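Local coordinates for glycosyl transferase, group 1 family protein (Staphylococcus aureus, PDB 4WAC) that belongs to the group 1 glycosyl transferases of the GT-B fold, built from two Rossmann-like domains, and carries an additional large antiparallel beta-sheet, at residues S434-D439 with E477-K482. Sequence-based numbering, arbitrary orientation.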
loop_
_atom_site.group_PDB
_atom_site.type_symbol
_atom_site.label_atom_id
_atom_site.label_comp_id
_atom_site.label_asym_id
_atom_site.label_seq_id
_atom_site.Cartn_x
_atom_site.Cartn_y
_atom_site.Cartn_z
ATOM N N SER A 434 -27.495 -40.368 23.541
ATOM C CA SER A 434 -27.725 -41.195 24.733
ATOM C C SER A 434 -29.216 -41.375 25.049
ATOM O O SER A 434 -29.625 -42.342 25.695
ATOM C CB SER A 434 -26.985 -40.585 25.930
ATOM O OG SER A 434 -27.449 -39.277 26.224
ATOM N N ASP A 435 -30.016 -40.438 24.553
ATOM C CA ASP A 435 -31.462 -40.410 24.770
ATOM C C ASP A 435 -32.287 -41.372 23.918
ATOM O O ASP A 435 -33.071 -42.165 24.468
ATOM C CB ASP A 435 -31.969 -38.981 24.550
ATOM C CG ASP A 435 -31.419 -38.009 25.575
ATOM O OD1 ASP A 435 -31.373 -38.378 26.768
ATOM O OD2 ASP A 435 -31.042 -36.882 25.198
ATOM N N PHE A 436 -32.092 -41.303 22.592
ATOM C CA PHE A 436 -32.945 -41.986 21.593
ATOM C C PHE A 436 -32.305 -43.145 20.797
ATOM O O PHE A 436 -32.921 -43.667 19.879
ATOM C CB PHE A 436 -33.487 -40.963 20.588
ATOM C CG PHE A 436 -32.414 -40.206 19.831
ATOM C CD1 PHE A 436 -31.853 -40.742 18.694
ATOM C CD2 PHE A 436 -32.022 -38.956 20.227
ATOM C CE1 PHE A 436 -30.882 -40.076 17.948
ATOM C CE2 PHE A 436 -31.055 -38.244 19.508
ATOM C CZ PHE A 436 -30.510 -38.836 18.388
ATOM N N ILE A 437 -31.079 -43.535 21.143
ATOM C CA ILE A 437 -30.522 -44.836 20.738
ATOM C C ILE A 437 -30.452 -45.677 22.003
ATOM O O ILE A 437 -29.591 -45.439 22.857
ATOM C CB ILE A 437 -29.083 -44.755 20.107
ATOM C CG1 ILE A 437 -29.025 -43.817 18.905
ATOM C CG2 ILE A 437 -28.575 -46.152 19.672
ATOM C CD1 ILE A 437 -27.650 -43.729 18.311
ATOM N N GLU A 438 -31.359 -46.636 22.159
ATOM C CA GLU A 438 -31.245 -47.549 23.285
ATOM C C GLU A 438 -30.312 -48.675 22.854
ATOM O O GLU A 438 -30.666 -49.461 21.975
ATOM C CB GLU A 438 -32.620 -48.074 23.738
ATOM C CG GLU A 438 -33.673 -46.981 24.005
ATOM C CD GLU A 438 -35.094 -47.341 23.496
ATOM O OE1 GLU A 438 -35.989 -47.630 24.326
ATOM O OE2 GLU A 438 -35.322 -47.352 22.265
ATOM N N ASP A 439 -29.113 -48.710 23.453
ATOM C CA ASP A 439 -28.095 -49.744 23.199
ATOM C C ASP A 439 -28.763 -51.148 23.274
ATOM O O ASP A 439 -29.327 -51.529 24.307
ATOM C CB ASP A 439 -26.923 -49.580 24.213
ATOM C CG ASP A 439 -25.689 -50.477 23.914
ATOM O OD1 ASP A 439 -25.046 -50.271 22.866
ATOM O OD2 ASP A 439 -25.313 -51.331 24.757
ATOM N N GLU A 477 -40.356 -46.306 15.894
ATOM C CA GLU A 477 -41.458 -46.221 16.848
ATOM C C GLU A 477 -41.004 -45.560 18.152
ATOM O O GLU A 477 -41.792 -44.891 18.831
ATOM C CB GLU A 477 -42.054 -47.622 17.106
ATOM C CG GLU A 477 -41.508 -48.363 18.334
ATOM C CD GLU A 477 -42.036 -49.786 18.466
ATOM O OE1 GLU A 477 -41.987 -50.541 17.470
ATOM O OE2 GLU A 477 -42.494 -50.153 19.572
ATOM N N ASN A 478 -39.729 -45.740 18.489
ATOM C CA ASN A 478 -39.185 -45.143 19.695
ATOM C C ASN A 478 -39.270 -43.631 19.634
ATOM O O ASN A 478 -39.681 -42.987 20.596
ATOM C CB ASN A 478 -37.739 -45.561 19.903
ATOM C CG ASN A 478 -37.192 -45.066 21.208
ATOM O OD1 ASN A 478 -37.940 -44.863 22.166
ATOM N ND2 ASN A 478 -35.886 -44.850 21.260
ATOM N N ILE A 479 -38.873 -43.083 18.483
ATOM C CA ILE A 479 -38.924 -41.643 18.200
ATOM C C ILE A 479 -40.340 -41.091 18.433
ATOM O O ILE A 479 -40.513 -40.072 19.110
ATOM C CB ILE A 479 -38.457 -41.342 16.725
ATOM C CG1 ILE A 479 -37.066 -41.915 16.462
ATOM C CG2 ILE A 479 -38.441 -39.849 16.431
ATOM C CD1 ILE A 479 -36.004 -41.249 17.310
ATOM N N ILE A 480 -41.338 -41.799 17.892
ATOM C CA ILE A 480 -42.747 -41.400 17.959
ATOM C C ILE A 480 -43.238 -41.262 19.408
ATOM O O ILE A 480 -43.953 -40.314 19.747
ATOM C CB ILE A 480 -43.684 -42.410 17.187
ATOM C CG1 ILE A 480 -43.398 -42.425 15.677
ATOM C CG2 ILE A 480 -45.156 -42.069 17.403
ATOM C CD1 ILE A 480 -43.451 -43.821 15.032
ATOM N N GLU A 481 -42.856 -42.193 20.269
ATOM C CA GLU A 481 -43.282 -42.097 21.653
ATOM C C GLU A 481 -42.462 -41.029 22.371
ATOM O O GLU A 481 -42.980 -40.316 23.233
ATOM C CB GLU A 481 -43.184 -43.473 22.353
ATOM C CG GLU A 481 -41.766 -43.937 22.737
ATOM C CD GLU A 481 -41.657 -45.454 22.927
ATOM O OE1 GLU A 481 -42.702 -46.152 22.965
ATOM O OE2 GLU A 481 -40.511 -45.948 23.014
ATOM N N LYS A 482 -41.193 -40.884 22.002
ATOM C CA LYS A 482 -40.316 -40.053 22.815
ATOM C C LYS A 482 -40.525 -38.557 22.585
ATOM O O LYS A 482 -40.594 -37.777 23.547
ATOM C CB LYS A 482 -38.849 -40.427 22.595
ATOM C CG LYS A 482 -38.502 -41.827 23.081
ATOM C CD LYS A 482 -39.022 -42.076 24.491
ATOM C CE LYS A 482 -38.858 -43.531 24.916
ATOM N NZ LYS A 482 -37.437 -43.965 24.898
#
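In the C-terminal Rossmann-like domain of this GT-B protein, the turn leaving the short helix 433-436 meets the last turns of helix 465-482 through Glu438, Asn478 and Lys482, with Phe436 and Ile479 on the side facing helix 412-419. The Glu438 carboxylate and the Asn478 amide approach across the gap, their planes tilted by 21°. OE2 of Glu438 comes 2.8 Å from ND2 of Asn478, but at an angle too poor for a hydrogen bond. The amide oxygen is held from within its own helix: Lys482, one turn on, gives NZ to OD1 of Asn478 at 2.9 Å, in the carbonyl plane and on a lone pair. With CG anti to the backbone N (chi1 -175°), Asn478 points its amide at the turn; asparagine suits the place because its carbonyl accepts from Lys482 while its NH2 end faces Glu438. The long lysine chain folds back along its helix, and NZ also forms a long salt bridge, 4.0 Å from OE1 of Glu438, whose acidic group suits a place facing this ammonium. CD1 of Ile479 lies 4.1 Å from CB of Phe436, bulky apolar residues fitting a buried site: both side chains touch Met418. Two helical elements thus pack beside helix 412-419 in the helical covering of the parallel sheet, as in Rossmann-like domains.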